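Local coordinates for protein aerobactin synthase IucA (Klebsiella pneumoniae subsp. pneumoniae, PDB 5JM8) that probably catalyses an ATP-dependent ligation in the biosynthesis of the siderophore aerobactin, as a member of the NIS synthetase family, at residues 14-25 and 147-155; 99-110 and 543-551. All coordinates share one frame; numbering follows the deposited sequence.

Overall arrangement
Contact 1 and contact 2 lie side by side, their centres about 14 Å apart and on the same side of the chain's centre, and along the sequence their segments alternate. They share a seam between 147-155 and 543-551: Asn-544 ND2 is 3.3 Å from Phe-151 O, a probable weak hydrogen bond, and His-152 CE1 packs 3.4 Å from Tyr-548 CD1. Helix 14-26 joins in as well, with Ser-22 OG 3.4 Å from Phe-545 CB. Contact 1 borders the nucleotide, since Gly-148 and His-149 belong to the ATP pocket and the His-149 side chain is about 10 Å from a bound magnesium ion. Contact 2 stands farther back, the Tyr-548 side chain about 9 Å from ATP.

Contact 1: residues 14-25 and 147-155; sequences VAAQCFLNSLVR and VGHAFHPAP. With ATP (adenosine-5'-triphosphate), chain I.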
# COMPACT_ATOMS: atom_id res chain seq x y z
N VAL A 14 -28.37 23.73 -5.92
CA VAL A 14 -28.40 23.12 -4.60
C VAL A 14 -28.18 24.16 -3.51
O VAL A 14 -28.55 23.95 -2.36
CB VAL A 14 -27.32 22.01 -4.46
CG1 VAL A 14 -27.66 20.83 -5.36
CG2 VAL A 14 -25.93 22.56 -4.78
N ALA A 15 -27.58 25.29 -3.87
CA ALA A 15 -27.36 26.38 -2.92
C ALA A 15 -28.67 27.10 -2.62
O ALA A 15 -29.00 27.35 -1.46
CB ALA A 15 -26.33 27.36 -3.46
N ALA A 16 -29.41 27.42 -3.67
CA ALA A 16 -30.68 28.11 -3.51
C ALA A 16 -31.66 27.25 -2.72
O ALA A 16 -32.47 27.76 -1.96
CB ALA A 16 -31.26 28.48 -4.86
N GLN A 17 -31.57 25.94 -2.91
CA GLN A 17 -32.49 25.01 -2.26
C GLN A 17 -32.33 25.06 -0.75
O GLN A 17 -33.27 24.78 -0.01
CB GLN A 17 -32.27 23.59 -2.77
CG GLN A 17 -33.45 22.66 -2.55
CD GLN A 17 -34.64 23.00 -3.42
OE1 GLN A 17 -34.54 23.01 -4.65
NE2 GLN A 17 -35.77 23.29 -2.80
N CYS A 18 -31.13 25.41 -0.29
CA CYS A 18 -30.86 25.56 1.14
C CYS A 18 -31.59 26.77 1.70
O CYS A 18 -32.24 26.68 2.74
CB CYS A 18 -29.36 25.69 1.40
SG CYS A 18 -28.40 24.21 1.03
N PHE A 19 -31.46 27.89 1.01
CA PHE A 19 -32.16 29.11 1.38
C PHE A 19 -33.66 28.87 1.43
O PHE A 19 -34.33 29.22 2.40
CB PHE A 19 -31.83 30.24 0.39
CG PHE A 19 -32.57 31.52 0.65
CD1 PHE A 19 -33.82 31.74 0.09
CD2 PHE A 19 -32.01 32.52 1.43
CE1 PHE A 19 -34.50 32.92 0.32
CE2 PHE A 19 -32.69 33.70 1.67
CZ PHE A 19 -33.93 33.90 1.11
N LEU A 20 -34.18 28.23 0.39
CA LEU A 20 -35.61 28.03 0.24
C LEU A 20 -36.17 26.97 1.19
O LEU A 20 -37.18 27.20 1.84
CB LEU A 20 -35.94 27.66 -1.21
CG LEU A 20 -35.61 28.73 -2.25
CD1 LEU A 20 -35.81 28.20 -3.66
CD2 LEU A 20 -36.45 29.98 -2.04
N ASN A 21 -35.50 25.82 1.28
CA ASN A 21 -35.96 24.75 2.17
C ASN A 21 -35.89 25.18 3.63
O ASN A 21 -36.76 24.84 4.43
CB ASN A 21 -35.13 23.48 1.98
CG ASN A 21 -35.45 22.76 0.68
OD1 ASN A 21 -36.22 23.26 -0.14
ND2 ASN A 21 -34.84 21.60 0.48
N SER A 22 -34.85 25.93 3.97
CA SER A 22 -34.71 26.49 5.31
C SER A 22 -35.91 27.39 5.61
O SER A 22 -36.49 27.32 6.69
CB SER A 22 -33.40 27.27 5.44
OG SER A 22 -33.21 27.70 6.77
N LEU A 23 -36.28 28.22 4.64
CA LEU A 23 -37.42 29.12 4.78
C LEU A 23 -38.75 28.36 4.89
O LEU A 23 -39.56 28.66 5.76
CB LEU A 23 -37.47 30.08 3.59
CG LEU A 23 -38.65 31.07 3.54
CD1 LEU A 23 -38.60 32.04 4.71
CD2 LEU A 23 -38.66 31.82 2.22
N VAL A 24 -38.96 27.40 4.00
CA VAL A 24 -40.21 26.64 3.95
C VAL A 24 -40.48 25.89 5.26
O VAL A 24 -41.63 25.70 5.65
CB VAL A 24 -40.20 25.64 2.78
CG1 VAL A 24 -41.34 24.64 2.89
CG2 VAL A 24 -40.28 26.38 1.46
N ARG A 25 -39.42 25.46 5.93
CA ARG A 25 -39.55 24.75 7.19
C ARG A 25 -39.97 25.68 8.33
O ARG A 25 -40.71 25.27 9.23
CB ARG A 25 -38.24 24.05 7.55
CG ARG A 25 -38.20 23.48 8.97
CD ARG A 25 -36.91 22.74 9.24
NE ARG A 25 -36.86 21.44 8.58
CZ ARG A 25 -35.83 20.60 8.64
NH1 ARG A 25 -34.75 20.93 9.34
NH2 ARG A 25 -35.88 19.44 8.01
N VAL A 147 -22.31 21.66 -0.51
CA VAL A 147 -23.56 22.36 -0.26
C VAL A 147 -23.57 22.98 1.13
O VAL A 147 -24.11 24.07 1.33
CB VAL A 147 -24.78 21.42 -0.40
CG1 VAL A 147 -26.06 22.15 -0.01
CG2 VAL A 147 -24.88 20.89 -1.81
N GLY A 148 -22.99 22.27 2.09
CA GLY A 148 -22.95 22.74 3.46
C GLY A 148 -24.21 22.33 4.20
O GLY A 148 -24.81 21.30 3.88
N HIS A 149 -24.61 23.13 5.18
CA HIS A 149 -25.82 22.85 5.95
C HIS A 149 -27.06 22.97 5.07
O HIS A 149 -27.31 24.01 4.46
CB HIS A 149 -25.93 23.81 7.14
CG HIS A 149 -26.81 23.32 8.24
ND1 HIS A 149 -28.12 22.94 8.03
CD2 HIS A 149 -26.58 23.14 9.56
CE1 HIS A 149 -28.65 22.55 9.17
NE2 HIS A 149 -27.74 22.66 10.12
N ALA A 150 -27.83 21.89 5.01
CA ALA A 150 -28.93 21.79 4.06
C ALA A 150 -30.09 22.71 4.42
O ALA A 150 -30.91 23.05 3.57
CB ALA A 150 -29.41 20.35 3.96
N PHE A 151 -30.17 23.09 5.70
CA PHE A 151 -31.23 23.97 6.19
C PHE A 151 -30.66 25.22 6.84
O PHE A 151 -31.10 25.64 7.91
CB PHE A 151 -32.14 23.21 7.16
CG PHE A 151 -33.09 22.27 6.48
CD1 PHE A 151 -32.65 21.07 5.96
CD2 PHE A 151 -34.43 22.61 6.34
CE1 PHE A 151 -33.53 20.21 5.32
CE2 PHE A 151 -35.31 21.75 5.71
CZ PHE A 151 -34.85 20.55 5.19
N HIS A 152 -29.66 25.80 6.18
CA HIS A 152 -29.14 27.11 6.54
C HIS A 152 -29.24 27.99 5.29
O HIS A 152 -29.05 27.50 4.18
CB HIS A 152 -27.70 27.02 7.04
CG HIS A 152 -27.24 28.24 7.78
ND1 HIS A 152 -26.67 29.33 7.14
CD2 HIS A 152 -27.26 28.55 9.09
CE1 HIS A 152 -26.37 30.25 8.03
NE2 HIS A 152 -26.72 29.81 9.23
N PRO A 153 -29.56 29.29 5.46
CA PRO A 153 -29.66 30.15 4.28
C PRO A 153 -28.31 30.49 3.65
O PRO A 153 -28.21 30.62 2.43
CB PRO A 153 -30.33 31.41 4.83
CG PRO A 153 -30.00 31.41 6.28
CD PRO A 153 -29.99 29.98 6.69
N ALA A 154 -27.28 30.63 4.49
CA ALA A 154 -25.94 30.95 4.02
C ALA A 154 -24.91 30.00 4.63
O ALA A 154 -24.08 30.41 5.44
CB ALA A 154 -25.59 32.39 4.36
N PRO A 155 -24.95 28.72 4.23
CA PRO A 155 -24.05 27.70 4.78
C PRO A 155 -22.58 27.88 4.40
O PRO A 155 -21.72 27.27 5.04
CB PRO A 155 -24.60 26.40 4.18
CG PRO A 155 -25.29 26.81 2.93
CD PRO A 155 -25.86 28.16 3.22
PG ATP I . -15.68 19.85 14.95
O1G ATP I . -14.34 19.87 14.25
O2G ATP I . -16.54 18.68 14.55
O3G ATP I . -15.59 20.04 16.44
PB ATP I . -17.33 22.23 15.16
O1B ATP I . -17.14 23.55 14.45
O2B ATP I . -17.06 22.13 16.64
O3B ATP I . -16.48 21.11 14.34
PA ATP I . -20.17 22.56 15.05
O1A ATP I . -19.91 23.64 16.08
O2A ATP I . -21.30 21.58 15.26
O3A ATP I . -18.82 21.70 14.86
O5' ATP I . -20.37 23.22 13.60
C5' ATP I . -20.60 22.34 12.50
C4' ATP I . -20.05 22.91 11.20
O4' ATP I . -20.38 22.00 10.15
C3' ATP I . -20.64 24.26 10.83
O3' ATP I . -19.58 25.18 10.51
C2' ATP I . -21.53 24.01 9.63
O2' ATP I . -21.37 25.02 8.63
C1' ATP I . -21.08 22.67 9.09
N9 ATP I . -22.22 21.83 8.66
C8 ATP I . -22.39 21.36 7.42
N7 ATP I . -23.53 20.63 7.32
C5 ATP I . -24.11 20.63 8.54
C6 ATP I . -25.33 20.05 9.13
N6 ATP I . -26.15 19.31 8.35
N1 ATP I . -25.57 20.28 10.44
C2 ATP I . -24.74 21.02 11.20
N3 ATP I . -23.61 21.58 10.72
C4 ATP I . -23.24 21.43 9.42
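The adenine side of the ATP pocket is formed in part by the loop 147-155, which packs against helix 14-26 through the stacked pair Arg-25 and Phe-151. The guanidinium lies nearly flat on the ring, planes 12° apart, with Arg-25 CZ 3.5 Å from the ring centroid, a cation-pi geometry. A bend at chi3 (-75°) folds the arginine over that face, while Asn-21 CB approaches the opposite one. Hydrogen bonds to Gln-61 OE1 from Arg-25 NE and to Thr-60 O from NH2 fix the rotation of the guanidinium. Farther toward the helix start, Cys-18 SG meets Val-147 CG1 at 3.3 Å, and Cys-18 CA makes a CH...O contact with Ala-150 O. The methyl pair Val-14 CG2 and Val-147 CG2 (3.6 Å) extends this apolar strip. In this ATP-binding loop of an NIS synthetase, one face of the His-149 imidazole meets the six-membered side of adenine, offset and inclined to it, with CD2 3.2 Å from N1 of ATP. The backbone N-H of Phe-151 reaches His-149 ND1 in the imidazole plane (3.1 Å), which probably helps fix the rotation of the ring that faces the base. Phe-19 CD2 rests on Pro-153 CB at 4.0 Å.

Contact 2: residues 99-110 and 543-551; sequences LPATSCETFHQR and GNFFCYLND
Phe-107 and Leu-549 form the apolar centre, with Leu-549 CD1 3.7 Å from Phe-107 CG and Leu-549 CB over one face of the ring, offset toward its rim. With CG anti to the backbone N (chi1 174°), Phe-107 reaches from helix 101-124 to two further aromatic rings. Its edge points at the face of Phe-545, the centroids 5.2 Å apart and the planes at 71°, which defines a T-shaped pair. Against Tyr-548 the geometry differs: the two rings touch at their edges, Phe-107 CE1 3.5 Å from Tyr-548 CD2, without stacking. Leu-549 also reaches the loop ahead of the helix, where its CD2 touches Leu-99 CD1 at 3.6 Å, just before the N-cap residue Pro-100.

Outward from these rings, the extended chain of Arg-110 runs past the phenol, its CD 3.3 Å from Tyr-548 OH. At the polar edge Arg-110 NH1 forms a salt bridge with Asp-551 OD2 (3.1 Å) that includes a weak, bent hydrogen bond. A water donates to Tyr-548 O at 2.6 Å and weakly accepts from the same NH1, giving a second link between the segments. Phe-19 of helix 14-26 packs on both Phe-107 and Phe-545. An aromatic cluster of Phe-107, Phe-545 and Tyr-548 thus joins two helices whose short segments run at 119°, a helix-helix packing interface with an edge closed by a salt bridge and a water.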
# COMPACT_ATOMS: atom_id res chain seq x y z
N LEU A 99 -38.13 44.83 10.22
CA LEU A 99 -36.72 44.53 10.44
C LEU A 99 -35.81 45.70 10.09
O LEU A 99 -36.05 46.40 9.10
CB LEU A 99 -36.32 43.30 9.61
CG LEU A 99 -37.11 42.03 9.90
CD1 LEU A 99 -36.75 40.94 8.91
CD2 LEU A 99 -36.88 41.56 11.33
N PRO A 100 -34.77 45.94 10.90
CA PRO A 100 -33.79 46.98 10.59
C PRO A 100 -33.15 46.75 9.22
O PRO A 100 -32.66 45.65 8.96
CB PRO A 100 -32.76 46.85 11.72
CG PRO A 100 -33.50 46.22 12.83
CD PRO A 100 -34.47 45.28 12.19
N ALA A 101 -33.15 47.78 8.38
CA ALA A 101 -32.74 47.64 6.99
C ALA A 101 -31.28 47.23 6.84
O ALA A 101 -30.89 46.66 5.82
CB ALA A 101 -32.98 48.94 6.25
N THR A 102 -30.48 47.52 7.86
CA THR A 102 -29.06 47.19 7.83
C THR A 102 -28.84 45.68 8.00
O THR A 102 -27.98 45.09 7.34
CB THR A 102 -28.27 47.94 8.92
OG1 THR A 102 -26.89 47.58 8.85
CG2 THR A 102 -28.80 47.62 10.32
N SER A 103 -29.63 45.07 8.87
CA SER A 103 -29.55 43.63 9.12
C SER A 103 -30.09 42.82 7.94
O SER A 103 -29.62 41.72 7.67
CB SER A 103 -30.31 43.26 10.39
OG SER A 103 -29.72 43.86 11.53
N CYS A 104 -31.08 43.38 7.26
CA CYS A 104 -31.67 42.73 6.09
C CYS A 104 -30.67 42.63 4.94
O CYS A 104 -30.52 41.58 4.32
CB CYS A 104 -32.91 43.49 5.61
SG CYS A 104 -34.34 43.39 6.70
N GLU A 105 -29.98 43.73 4.67
CA GLU A 105 -29.06 43.79 3.53
C GLU A 105 -27.77 43.02 3.83
O GLU A 105 -27.13 42.50 2.91
CB GLU A 105 -28.74 45.24 3.17
CG GLU A 105 -27.90 45.40 1.91
CD GLU A 105 -28.51 44.72 0.70
OE1 GLU A 105 -29.76 44.65 0.61
OE2 GLU A 105 -27.75 44.24 -0.17
N THR A 106 -27.39 42.96 5.10
CA THR A 106 -26.27 42.13 5.53
C THR A 106 -26.61 40.66 5.34
O THR A 106 -25.78 39.86 4.92
CB THR A 106 -25.90 42.37 7.01
OG1 THR A 106 -25.55 43.74 7.20
CG2 THR A 106 -24.74 41.49 7.42
N PHE A 107 -27.84 40.31 5.67
CA PHE A 107 -28.32 38.94 5.52
C PHE A 107 -28.33 38.53 4.05
O PHE A 107 -27.86 37.46 3.70
CB PHE A 107 -29.73 38.81 6.12
CG PHE A 107 -30.37 37.47 5.89
CD1 PHE A 107 -29.99 36.36 6.63
CD2 PHE A 107 -31.39 37.33 4.96
CE1 PHE A 107 -30.59 35.13 6.42
CE2 PHE A 107 -32.00 36.10 4.75
CZ PHE A 107 -31.60 35.00 5.49
N HIS A 108 -28.86 39.41 3.20
CA HIS A 108 -29.00 39.10 1.78
C HIS A 108 -27.65 38.99 1.08
O HIS A 108 -27.46 38.12 0.23
CB HIS A 108 -29.85 40.16 1.08
CG HIS A 108 -30.13 39.85 -0.36
ND1 HIS A 108 -29.32 40.29 -1.38
CD2 HIS A 108 -31.11 39.13 -0.95
CE1 HIS A 108 -29.80 39.87 -2.54
NE2 HIS A 108 -30.89 39.16 -2.30
N GLN A 109 -26.71 39.88 1.41
CA GLN A 109 -25.40 39.85 0.78
C GLN A 109 -24.68 38.55 1.16
O GLN A 109 -24.02 37.94 0.32
CB GLN A 109 -24.56 41.08 1.16
CG GLN A 109 -24.18 41.17 2.63
CD GLN A 109 -23.27 42.36 2.94
OE1 GLN A 109 -23.02 43.20 2.07
NE2 GLN A 109 -22.77 42.42 4.17
N ARG A 110 -24.83 38.14 2.41
CA ARG A 110 -24.21 36.90 2.89
C ARG A 110 -24.79 35.68 2.18
O ARG A 110 -24.07 34.74 1.87
CB ARG A 110 -24.39 36.76 4.41
CG ARG A 110 -23.48 37.68 5.21
CD ARG A 110 -23.74 37.58 6.71
NE ARG A 110 -22.80 38.37 7.49
CZ ARG A 110 -22.83 38.48 8.82
NH1 ARG A 110 -23.76 37.85 9.52
NH2 ARG A 110 -21.92 39.22 9.44
N GLY A 543 -34.68 27.33 14.65
CA GLY A 543 -34.44 27.50 13.23
C GLY A 543 -33.17 28.28 12.94
O GLY A 543 -32.70 29.03 13.79
N ASN A 544 -32.63 28.11 11.74
CA ASN A 544 -31.39 28.77 11.34
C ASN A 544 -31.63 30.03 10.51
O ASN A 544 -30.80 30.94 10.51
CB ASN A 544 -30.51 27.80 10.54
CG ASN A 544 -29.98 26.67 11.38
OD1 ASN A 544 -29.15 26.88 12.27
ND2 ASN A 544 -30.43 25.45 11.10
N PHE A 545 -32.75 30.07 9.80
CA PHE A 545 -33.02 31.15 8.85
C PHE A 545 -33.28 32.48 9.56
O PHE A 545 -32.68 33.50 9.20
CB PHE A 545 -34.21 30.78 7.95
CG PHE A 545 -34.56 31.83 6.93
CD1 PHE A 545 -35.30 32.94 7.30
CD2 PHE A 545 -34.17 31.70 5.61
CE1 PHE A 545 -35.63 33.91 6.37
CE2 PHE A 545 -34.51 32.66 4.67
CZ PHE A 545 -35.23 33.77 5.06
N PHE A 546 -34.15 32.48 10.56
CA PHE A 546 -34.48 33.71 11.28
C PHE A 546 -33.47 33.96 12.40
O PHE A 546 -33.37 35.08 12.91
CB PHE A 546 -35.90 33.64 11.84
CG PHE A 546 -36.96 33.64 10.78
CD1 PHE A 546 -37.25 34.79 10.07
CD2 PHE A 546 -37.65 32.48 10.47
CE1 PHE A 546 -38.22 34.79 9.08
CE2 PHE A 546 -38.61 32.47 9.49
CZ PHE A 546 -38.90 33.63 8.79
N CYS A 547 -32.71 32.93 12.75
CA CYS A 547 -31.61 33.08 13.70
C CYS A 547 -30.45 33.81 13.03
O CYS A 547 -29.76 34.62 13.66
CB CYS A 547 -31.15 31.72 14.22
SG CYS A 547 -29.79 31.79 15.41
N TYR A 548 -30.24 33.52 11.75
CA TYR A 548 -29.15 34.10 10.99
C TYR A 548 -29.46 35.53 10.58
O TYR A 548 -28.57 36.37 10.44
CB TYR A 548 -28.87 33.24 9.75
CG TYR A 548 -27.57 33.54 9.06
CD1 TYR A 548 -26.36 33.21 9.66
CD2 TYR A 548 -27.54 34.13 7.81
CE1 TYR A 548 -25.17 33.47 9.04
CE2 TYR A 548 -26.34 34.39 7.18
CZ TYR A 548 -25.16 34.06 7.80
OH TYR A 548 -23.96 34.31 7.18
N LEU A 549 -30.75 35.79 10.39
CA LEU A 549 -31.25 37.12 10.06
C LEU A 549 -31.10 38.07 11.25
O LEU A 549 -30.96 39.28 11.08
CB LEU A 549 -32.70 37.02 9.61
CG LEU A 549 -33.50 38.27 9.25
CD1 LEU A 549 -32.85 39.04 8.11
CD2 LEU A 549 -34.91 37.85 8.88
N ASN A 550 -31.13 37.50 12.45
CA ASN A 550 -30.90 38.25 13.69
C ASN A 550 -29.62 37.82 14.40
O ASN A 550 -29.64 36.94 15.25
CB ASN A 550 -32.08 38.06 14.65
CG ASN A 550 -33.37 38.66 14.13
OD1 ASN A 550 -33.35 39.64 13.38
ND2 ASN A 550 -34.49 38.08 14.53
N ASP A 551 -28.50 38.47 14.07
CA ASP A 551 -27.22 38.15 14.69
C ASP A 551 -27.27 38.38 16.20
O ASP A 551 -26.98 37.47 16.99
CB ASP A 551 -26.09 38.98 14.08
CG ASP A 551 -25.76 38.56 12.66
OD1 ASP A 551 -26.23 37.48 12.23
OD2 ASP A 551 -25.03 39.30 11.98
O HOH W 1 -26.89 37.68 8.90